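Importin subunit beta-1 (Saccharomyces cerevisiae, PDB 5OWU) carries proteins into the nucleus as the importin beta subunit, associating with importin alpha, which binds the classical nuclear localization signal of cargo. Local coordinates at residues Ala753-Tyr758 with Ser799-Gly804; Thr778-Ile783 with Lys819-Gln824; Gln791-Asp796 with Ile831-Ser836. All coordinates share one frame; numbering follows the deposited sequence.

Contact 1 of 3, residues Ala753-Tyr758 with Ser799-Gly804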
loop_
_atom_site.group_PDB
_atom_site.type_symbol
_atom_site.label_atom_id
_atom_site.label_comp_id
_atom_site.label_asym_id
_atom_site.label_seq_id
_atom_site.Cartn_x
_atom_site.Cartn_y
_atom_site.Cartn_z
ATOM N N ALA A 753 5.409 -10.436 -13.960
ATOM C CA ALA A 753 6.087 -11.726 -14.079
ATOM C C ALA A 753 5.826 -12.369 -15.434
ATOM O O ALA A 753 6.717 -13.012 -16.006
ATOM C CB ALA A 753 5.643 -12.669 -12.963
ATOM N N VAL A 754 4.607 -12.228 -15.960
ATOM C CA VAL A 754 4.335 -12.752 -17.295
ATOM C C VAL A 754 5.231 -12.056 -18.310
ATOM O O VAL A 754 5.802 -12.696 -19.204
ATOM C CB VAL A 754 2.838 -12.610 -17.637
ATOM C CG1 VAL A 754 2.568 -12.936 -19.112
ATOM C CG2 VAL A 754 2.009 -13.534 -16.741
ATOM N N LEU A 755 5.405 -10.738 -18.165
ATOM C CA LEU A 755 6.316 -10.018 -19.052
ATOM C C LEU A 755 7.730 -10.585 -18.970
ATOM O O LEU A 755 8.382 -10.789 -20.004
ATOM C CB LEU A 755 6.311 -8.527 -18.716
ATOM C CG LEU A 755 7.230 -7.628 -19.553
ATOM C CD1 LEU A 755 6.987 -7.800 -21.046
ATOM C CD2 LEU A 755 7.027 -6.169 -19.133
ATOM N N ASP A 756 8.223 -10.847 -17.750
ATOM C CA ASP A 756 9.523 -11.507 -17.605
ATOM C C ASP A 756 9.558 -12.815 -18.394
ATOM O O ASP A 756 10.512 -13.094 -19.137
ATOM C CB ASP A 756 9.822 -11.804 -16.129
ATOM C CG ASP A 756 10.175 -10.567 -15.325
ATOM O OD1 ASP A 756 10.556 -9.546 -15.925
ATOM O OD2 ASP A 756 10.092 -10.638 -14.082
ATOM N N ALA A 757 8.531 -13.644 -18.210
ATOM C CA ALA A 757 8.495 -14.947 -18.866
ATOM C C ALA A 757 8.609 -14.799 -20.376
ATOM O O ALA A 757 9.412 -15.488 -21.021
ATOM C CB ALA A 757 7.215 -15.688 -18.489
ATOM N N TYR A 758 7.812 -13.896 -20.961
ATOM C CA TYR A 758 7.806 -13.749 -22.413
ATOM C C TYR A 758 9.129 -13.191 -22.918
ATOM O O TYR A 758 9.596 -13.574 -24.000
ATOM C CB TYR A 758 6.646 -12.850 -22.858
ATOM C CG TYR A 758 5.261 -13.464 -22.724
ATOM C CD1 TYR A 758 5.081 -14.844 -22.693
ATOM C CD2 TYR A 758 4.132 -12.658 -22.629
ATOM C CE1 TYR A 758 3.825 -15.398 -22.571
ATOM C CE2 TYR A 758 2.869 -13.205 -22.505
ATOM C CZ TYR A 758 2.722 -14.576 -22.475
ATOM O OH TYR A 758 1.471 -15.130 -22.351
ATOM N N SER A 799 7.619 -0.743 -19.876
ATOM C CA SER A 799 7.419 -0.313 -21.255
ATOM C C SER A 799 8.621 -0.655 -22.122
ATOM O O SER A 799 8.462 -1.021 -23.294
ATOM C CB SER A 799 7.127 1.188 -21.307
ATOM O OG SER A 799 5.732 1.416 -21.234
ATOM N N ARG A 800 9.833 -0.537 -21.574
ATOM C CA ARG A 800 11.013 -0.911 -22.345
ATOM C C ARG A 800 10.960 -2.380 -22.734
ATOM O O ARG A 800 11.230 -2.739 -23.889
ATOM C CB ARG A 800 12.292 -0.621 -21.557
ATOM C CG ARG A 800 13.557 -0.955 -22.345
ATOM C CD ARG A 800 14.817 -0.389 -21.711
ATOM N NE ARG A 800 15.060 -0.915 -20.367
ATOM C CZ ARG A 800 15.036 -0.201 -19.243
ATOM N NH1 ARG A 800 14.784 1.101 -19.263
ATOM N NH2 ARG A 800 15.275 -0.797 -18.081
ATOM N N ALA A 801 10.594 -3.247 -21.790
ATOM C CA ALA A 801 10.526 -4.668 -22.111
ATOM C C ALA A 801 9.412 -4.963 -23.114
ATOM O O ALA A 801 9.608 -5.744 -24.051
ATOM C CB ALA A 801 10.341 -5.482 -20.834
ATOM N N ALA A 802 8.240 -4.344 -22.948
ATOM C CA ALA A 802 7.109 -4.653 -23.825
ATOM C C ALA A 802 7.355 -4.178 -25.256
ATOM O O ALA A 802 7.138 -4.925 -26.226
ATOM C CB ALA A 802 5.834 -4.024 -23.264
ATOM N N VAL A 803 7.786 -2.927 -25.415
ATOM C CA VAL A 803 8.070 -2.439 -26.760
ATOM C C VAL A 803 9.250 -3.216 -27.349
ATOM O O VAL A 803 9.292 -3.498 -28.563
ATOM C CB VAL A 803 8.294 -0.911 -26.711
ATOM C CG1 VAL A 803 9.671 -0.561 -26.182
ATOM C CG2 VAL A 803 8.063 -0.288 -28.068
ATOM N N GLY A 804 10.190 -3.631 -26.495
ATOM C CA GLY A 804 11.241 -4.532 -26.944
ATOM C C GLY A 804 10.697 -5.832 -27.511
ATOM O O GLY A 804 11.170 -6.318 -28.540
#
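Leu755 points its forked end at the methyl group of Ala801, joining the last helices of two successive HEAT repeats: helix 741-764 closes HEAT 17 and helix 796-812 closes HEAT 18. Leu755 provides the larger side chain, and Ala801 and Ala802 the low surface it rests on. The side chain reaches straight out from its helix because CG stands opposite the backbone N (chi1 179°), on the carbonyl side, and the second torsion (chi2 53°) spreads both methyls over the facing helix. Ala801 CB, itself directed at the leucine, sits against the branch point rather than against one methyl alone: it is 3.8 Å from Leu755 CD2, 4.0 Å from Leu755 CG and 4.1 Å from Leu755 CD1. Ala802 is turned more obliquely, so its methyl flanks the fork, with CB 4.5 Å from Leu755 CD1. With such short side chains on the receiving helix, the backbones come close, Leu755 CA lying 7.2 Å from Ala802 CA. No hydrogen bond crosses here; the attraction is wholly apolar, and modest in extent. Helix 776-788, the first of HEAT 18, packs against both partners: Phe782 touches Leu755 and Val786 touches Ala802. On the far side of helix 796-812, Val803 packs on Thr847 and Ala851 of helix 842-860, while Ala753 meets helix 698-713, so the pair lies within a continuous stack of helices. Across this contact CD2 of Leu755 meets the Ala801 methyl, whereas CD1 also comes within 4.1 Å of the backbone nitrogen of Ala802.

Contact 2 of 3, residues Thr778-Ile783 with Lys819-Gln824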
loop_
_atom_site.group_PDB
_atom_site.type_symbol
_atom_site.label_atom_id
_atom_site.label_comp_id
_atom_site.label_asym_id
_atom_site.label_seq_id
_atom_site.Cartn_x
_atom_site.Cartn_y
_atom_site.Cartn_z
ATOM N N THR A 778 -1.104 -14.432 -28.554
ATOM C CA THR A 778 -1.205 -14.418 -27.095
ATOM C C THR A 778 -0.289 -13.358 -26.488
ATOM O O THR A 778 -0.693 -12.579 -25.606
ATOM C CB THR A 778 -0.857 -15.810 -26.560
ATOM O OG1 THR A 778 -1.923 -16.717 -26.857
ATOM C CG2 THR A 778 -0.625 -15.798 -25.061
ATOM N N ILE A 779 0.963 -13.319 -26.948
ATOM C CA ILE A 779 1.906 -12.344 -26.412
ATOM C C ILE A 779 1.420 -10.935 -26.708
ATOM O O ILE A 779 1.501 -10.040 -25.859
ATOM C CB ILE A 779 3.311 -12.604 -26.984
ATOM C CG1 ILE A 779 3.812 -13.977 -26.504
ATOM C CG2 ILE A 779 4.290 -11.502 -26.562
ATOM C CD1 ILE A 779 5.040 -14.458 -27.205
ATOM N N PHE A 780 0.869 -10.724 -27.907
ATOM C CA PHE A 780 0.378 -9.397 -28.255
ATOM C C PHE A 780 -0.827 -9.006 -27.412
ATOM O O PHE A 780 -0.975 -7.828 -27.071
ATOM C CB PHE A 780 0.057 -9.332 -29.747
ATOM C CG PHE A 780 1.162 -8.737 -30.559
ATOM C CD1 PHE A 780 1.209 -7.375 -30.778
ATOM C CD2 PHE A 780 2.173 -9.534 -31.078
ATOM C CE1 PHE A 780 2.230 -6.815 -31.516
ATOM C CE2 PHE A 780 3.194 -8.981 -31.817
ATOM C CZ PHE A 780 3.225 -7.615 -32.032
ATOM N N GLN A 781 -1.682 -9.967 -27.045
ATOM C CA GLN A 781 -2.758 -9.668 -26.105
ATOM C C GLN A 781 -2.189 -9.169 -24.784
ATOM O O GLN A 781 -2.661 -8.167 -24.221
ATOM C CB GLN A 781 -3.626 -10.906 -25.875
ATOM C CG GLN A 781 -4.400 -11.379 -27.099
ATOM C CD GLN A 781 -5.059 -12.736 -26.881
ATOM O OE1 GLN A 781 -5.273 -13.163 -25.743
ATOM N NE2 GLN A 781 -5.372 -13.424 -27.977
ATOM N N PHE A 782 -1.159 -9.852 -24.272
ATOM C CA PHE A 782 -0.529 -9.355 -23.051
ATOM C C PHE A 782 -0.005 -7.933 -23.246
ATOM O O PHE A 782 -0.218 -7.053 -22.401
ATOM C CB PHE A 782 0.604 -10.271 -22.607
ATOM C CG PHE A 782 1.368 -9.725 -21.446
ATOM C CD1 PHE A 782 0.867 -9.838 -20.158
ATOM C CD2 PHE A 782 2.561 -9.053 -21.644
ATOM C CE1 PHE A 782 1.557 -9.311 -19.088
ATOM C CE2 PHE A 782 3.257 -8.528 -20.576
ATOM C CZ PHE A 782 2.753 -8.657 -19.296
ATOM N N ILE A 783 0.704 -7.695 -24.350
ATOM C CA ILE A 783 1.292 -6.379 -24.577
ATOM C C ILE A 783 0.200 -5.317 -24.598
ATOM O O ILE A 783 0.364 -4.224 -24.041
ATOM C CB ILE A 783 2.128 -6.382 -25.871
ATOM C CG1 ILE A 783 3.289 -7.381 -25.737
ATOM C CG2 ILE A 783 2.658 -4.982 -26.163
ATOM C CD1 ILE A 783 4.194 -7.495 -26.960
ATOM N N LYS A 819 2.494 -10.178 -39.762
ATOM C CA LYS A 819 2.348 -8.756 -40.060
ATOM C C LYS A 819 0.965 -8.229 -39.699
ATOM O O LYS A 819 0.813 -7.028 -39.478
ATOM C CB LYS A 819 2.641 -8.496 -41.538
ATOM C CG LYS A 819 1.632 -9.096 -42.503
ATOM C CD LYS A 819 2.024 -8.794 -43.943
ATOM C CE LYS A 819 1.045 -9.390 -44.936
ATOM N NZ LYS A 819 1.438 -9.093 -46.340
ATOM N N GLN A 820 -0.039 -9.104 -39.608
ATOM C CA GLN A 820 -1.391 -8.688 -39.246
ATOM C C GLN A 820 -1.456 -8.003 -37.880
ATOM O O GLN A 820 -2.438 -7.308 -37.592
ATOM C CB GLN A 820 -2.337 -9.890 -39.248
ATOM C CG GLN A 820 -1.946 -11.010 -38.287
ATOM C CD GLN A 820 -1.010 -12.038 -38.902
ATOM O OE1 GLN A 820 -0.418 -11.807 -39.955
ATOM N NE2 GLN A 820 -0.868 -13.179 -38.237
ATOM N N PHE A 821 -0.463 -8.211 -37.012
ATOM C CA PHE A 821 -0.458 -7.550 -35.710
ATOM C C PHE A 821 0.131 -6.145 -35.759
ATOM O O PHE A 821 -0.114 -5.353 -34.841
ATOM C CB PHE A 821 0.336 -8.371 -34.696
ATOM C CG PHE A 821 -0.197 -9.754 -34.499
ATOM C CD1 PHE A 821 -1.309 -9.973 -33.705
ATOM C CD2 PHE A 821 0.408 -10.834 -35.122
ATOM C CE1 PHE A 821 -1.812 -11.254 -33.535
ATOM C CE2 PHE A 821 -0.088 -12.118 -34.956
ATOM C CZ PHE A 821 -1.197 -12.327 -34.164
ATOM N N TYR A 822 0.893 -5.810 -36.801
ATOM C CA TYR A 822 1.685 -4.585 -36.805
ATOM C C TYR A 822 0.997 -3.416 -37.499
ATOM O O TYR A 822 1.630 -2.371 -37.680
ATOM C CB TYR A 822 3.047 -4.863 -37.445
ATOM C CG TYR A 822 3.904 -5.710 -36.537
ATOM C CD1 TYR A 822 3.783 -7.092 -36.529
ATOM C CD2 TYR A 822 4.794 -5.124 -35.645
ATOM C CE1 TYR A 822 4.544 -7.870 -35.679
ATOM C CE2 TYR A 822 5.559 -5.896 -34.791
ATOM C CZ TYR A 822 5.427 -7.265 -34.810
ATOM O OH TYR A 822 6.194 -8.033 -33.964
ATOM N N GLY A 823 -0.270 -3.555 -37.879
ATOM C CA GLY A 823 -1.058 -2.452 -38.389
ATOM C C GLY A 823 -2.072 -1.905 -37.410
ATOM O O GLY A 823 -2.901 -1.073 -37.798
ATOM N N GLN A 824 -2.031 -2.328 -36.152
ATOM C CA GLN A 824 -3.044 -1.933 -35.186
ATOM C C GLN A 824 -2.744 -0.544 -34.638
ATOM O O GLN A 824 -1.602 -0.238 -34.279
ATOM C CB GLN A 824 -3.107 -2.947 -34.047
ATOM C CG GLN A 824 -3.270 -4.374 -34.516
ATOM C CD GLN A 824 -3.489 -5.322 -33.362
ATOM O OE1 GLN A 824 -4.523 -5.273 -32.693
ATOM N NE2 GLN A 824 -2.508 -6.176 -33.107
#
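Phe780 reaches out from helix 776-788 and sets its ring against Phe821 on one face and Tyr822 at the far edge, neighbours in the loop that leads to helix 825-836, and three kinds of aromatic contact follow. The first is CH-pi: Phe821 CB lies over the middle of the Phe780 ring, 3.9 Å from its centroid and only 6° off the normal. The second is ring against ring. The planes of Phe780 and Phe821 are nearly parallel, 15° apart, but the rings have slid past one another, with centroids separated by 5.1 Å, so overlap is slight and the methylene does most of the covering. Phe821 CG lies beside its own backbone N, opposite the carbonyl carbon (chi1 -59°), which carries the ring past the rim of Phe780 and leaves CB over the face. The third is a T-shaped stack, in which the far edge of Phe780 is directed at the face of Tyr822; Phe780 CZ comes to 3.6 Å from Tyr822 CZ. Tyr822 OH lies at that same edge, in the plane of the Phe780 ring, and makes its hydrogen bond to the carbonyl oxygen of Ile806 on helix 796-812, tying the tyrosine ring down where Phe780 meets it.

One further polar bond lies within the loop. Gln824, the N-cap residue of helix 825-836, folds its side chain back to give a 3.1 Å hydrogen bond from NE2 to Phe821 O, a bond that closes the turn between Phe821 and Gln824. Tyr822 also packs on Ile809 and Ala810. The result is an aromatic cluster joining the first helix of HEAT 18 to the opening turn of HEAT 19, within the stacked helices of a HEAT-repeat solenoid.

Contact 3 of 3, residues Gln791-Asp796 with Ile831-Ser836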
loop_
_atom_site.group_PDB
_atom_site.type_symbol
_atom_site.label_atom_id
_atom_site.label_comp_id
_atom_site.label_asym_id
_atom_site.label_seq_id
_atom_site.Cartn_x
_atom_site.Cartn_y
_atom_site.Cartn_z
ATOM N N GLN A 791 -0.467 1.462 -14.521
ATOM C CA GLN A 791 0.397 0.802 -13.554
ATOM C C GLN A 791 1.462 -0.041 -14.243
ATOM O O GLN A 791 2.491 -0.347 -13.629
ATOM C CB GLN A 791 -0.445 -0.058 -12.612
ATOM C CG GLN A 791 -1.501 0.726 -11.846
ATOM C CD GLN A 791 -2.251 -0.137 -10.852
ATOM O OE1 GLN A 791 -2.014 -0.064 -9.645
ATOM N NE2 GLN A 791 -3.163 -0.967 -11.357
ATOM N N LEU A 792 1.241 -0.406 -15.507
ATOM C CA LEU A 792 2.232 -1.115 -16.308
ATOM C C LEU A 792 3.029 -0.166 -17.201
ATOM O O LEU A 792 4.251 -0.056 -17.055
ATOM C CB LEU A 792 1.542 -2.201 -17.152
ATOM C CG LEU A 792 1.011 -3.403 -16.360
ATOM C CD1 LEU A 792 0.085 -4.275 -17.211
ATOM C CD2 LEU A 792 2.169 -4.237 -15.819
ATOM N N TYR A 793 2.366 0.541 -18.120
ATOM C CA TYR A 793 3.139 1.268 -19.122
ATOM C C TYR A 793 3.856 2.479 -18.543
ATOM O O TYR A 793 4.889 2.884 -19.085
ATOM C CB TYR A 793 2.259 1.675 -20.314
ATOM C CG TYR A 793 1.216 2.752 -20.076
ATOM C CD1 TYR A 793 1.572 4.099 -20.019
ATOM C CD2 TYR A 793 -0.132 2.426 -19.960
ATOM C CE1 TYR A 793 0.614 5.085 -19.819
ATOM C CE2 TYR A 793 -1.093 3.403 -19.765
ATOM C CZ TYR A 793 -0.715 4.729 -19.695
ATOM O OH TYR A 793 -1.670 5.699 -19.500
ATOM N N SER A 794 3.360 3.051 -17.442
ATOM C CA SER A 794 4.041 4.190 -16.831
ATOM C C SER A 794 5.384 3.800 -16.220
ATOM O O SER A 794 6.213 4.682 -15.968
ATOM C CB SER A 794 3.151 4.832 -15.763
ATOM O OG SER A 794 2.966 3.971 -14.651
ATOM N N GLU A 795 5.617 2.510 -15.976
ATOM C CA GLU A 795 6.904 2.045 -15.469
ATOM C C GLU A 795 7.896 1.933 -16.621
ATOM O O GLU A 795 7.669 1.181 -17.574
ATOM C CB GLU A 795 6.753 0.698 -14.767
ATOM C CG GLU A 795 6.039 0.762 -13.425
ATOM C CD GLU A 795 6.879 1.401 -12.333
ATOM O OE1 GLU A 795 8.126 1.321 -12.404
ATOM O OE2 GLU A 795 6.289 1.983 -11.401
ATOM N N ASP A 796 9.006 2.664 -16.517
ATOM C CA ASP A 796 9.988 2.714 -17.595
ATOM C C ASP A 796 10.440 1.316 -18.017
ATOM O O ASP A 796 10.498 1.007 -19.213
ATOM C CB ASP A 796 11.186 3.557 -17.151
ATOM C CG ASP A 796 12.177 3.792 -18.267
ATOM O OD1 ASP A 796 11.771 4.305 -19.330
ATOM O OD2 ASP A 796 13.362 3.454 -18.088
ATOM N N ILE A 831 3.959 2.410 -29.362
ATOM C CA ILE A 831 5.341 2.658 -29.758
ATOM C C ILE A 831 5.648 4.147 -29.686
ATOM O O ILE A 831 6.710 4.553 -29.202
ATOM C CB ILE A 831 5.600 2.095 -31.168
ATOM C CG1 ILE A 831 5.486 0.565 -31.148
ATOM C CG2 ILE A 831 6.977 2.527 -31.678
ATOM C CD1 ILE A 831 5.571 -0.093 -32.517
ATOM N N LYS A 832 4.721 4.983 -30.152
ATOM C CA LYS A 832 4.989 6.418 -30.205
ATOM C C LYS A 832 4.994 7.043 -28.813
ATOM O O LYS A 832 5.847 7.885 -28.512
ATOM C CB LYS A 832 3.965 7.093 -31.116
ATOM C CG LYS A 832 4.292 6.898 -32.595
ATOM C CD LYS A 832 3.076 6.579 -33.456
ATOM C CE LYS A 832 2.457 7.834 -34.057
ATOM N NZ LYS A 832 1.488 7.501 -35.137
ATOM N N ARG A 833 4.061 6.640 -27.944
ATOM C CA ARG A 833 4.073 7.134 -26.572
ATOM C C ARG A 833 5.356 6.733 -25.859
ATOM O O ARG A 833 5.923 7.523 -25.094
ATOM C CB ARG A 833 2.863 6.607 -25.798
ATOM C CG ARG A 833 1.514 7.024 -26.359
ATOM C CD ARG A 833 0.424 6.989 -25.293
ATOM N NE ARG A 833 0.514 5.815 -24.425
ATOM C CZ ARG A 833 -0.100 4.654 -24.643
ATOM N NH1 ARG A 833 -0.862 4.477 -25.716
ATOM N NH2 ARG A 833 0.054 3.655 -23.782
ATOM N N THR A 834 5.822 5.504 -26.086
ATOM C CA THR A 834 7.048 5.051 -25.437
ATOM C C THR A 834 8.270 5.756 -26.010
ATOM O O THR A 834 9.230 6.025 -25.282
ATOM C CB THR A 834 7.190 3.535 -25.584
ATOM O OG1 THR A 834 6.035 2.888 -25.033
ATOM C CG2 THR A 834 8.429 3.036 -24.860
ATOM N N ARG A 835 8.246 6.066 -27.304
ATOM C CA ARG A 835 9.368 6.727 -27.957
ATOM C C ARG A 835 9.440 8.208 -27.604
ATOM O O ARG A 835 10.530 8.790 -27.620
ATOM C CB ARG A 835 9.250 6.542 -29.473
ATOM C CG ARG A 835 10.234 7.334 -30.317
ATOM C CD ARG A 835 11.673 6.954 -30.028
ATOM N NE ARG A 835 12.598 7.697 -30.880
ATOM C CZ ARG A 835 13.915 7.741 -30.706
ATOM N NH1 ARG A 835 14.482 7.085 -29.701
ATOM N NH2 ARG A 835 14.669 8.448 -31.537
ATOM N N SER A 836 8.308 8.827 -27.265
ATOM C CA SER A 836 8.237 10.269 -27.060
ATOM C C SER A 836 8.193 10.677 -25.591
ATOM O O SER A 836 8.773 11.706 -25.229
ATOM C CB SER A 836 7.006 10.834 -27.774
ATOM O OG SER A 836 5.815 10.386 -27.158
#
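Arg833 and Tyr793 account for the whole touching surface, the arginine losing somewhat more of its own than the tyrosine. From helix 825-836 the guanidinium approaches one face of the Tyr793 ring edge first: NH2 stands 3.9 Å above the ring plane, over its centre, and CZ lies farther out along nearly the same line, 4.8 Å from the centroid and 6° off the normal. The guanidinium and ring planes are 67° apart, so this cation-pi contact is an N-H edge directed at the aromatic face, not a flat stack. A bend in the arginine chain at CG-CD turns its end to the ring. Tyr793, in the short helix 790-793, holds CG between its backbone N and carbonyl carbon (chi1 70°), which sets the ring face toward helix 825-836. NH2 also makes a weak hydrogen bond to Ala787 O, and the tyrosine ring packs on Phe307, in a loop far away in sequence. Replacing Tyr793 with a leucine would probably leave the Arg833 guanidinium without its aromatic face, held at that end by the weak bond to Ala787 and freer to turn. With a positive N-H edge set against the pi face of a partly exposed tyrosine and no hydrogen bond across, the attraction rests on charge and pi electrons and not on a donor-acceptor pair.

How the contacts relate
Contacts 1 and 2 are buried; contact 3 lies at the surface. Contact 1 joins HEAT 17 to HEAT 18, whereas contacts 2 and 3 both join HEAT 18 to HEAT 19, one before and one along helix 825-836, with centres about 16 Å apart and no direct touch. Chemistry follows position: aliphatic where two helices lie close, aromatic where a loop folds over a helix, and cation-pi where a charged side chain sits near solvent. Contact 1 touches both others. Phe782, two residues beyond Phe780, packs against Val754 and Leu755, while Ser799 OG probably hydrogen-bonds Tyr793 O and Val803 packs on Ile831 and Thr834.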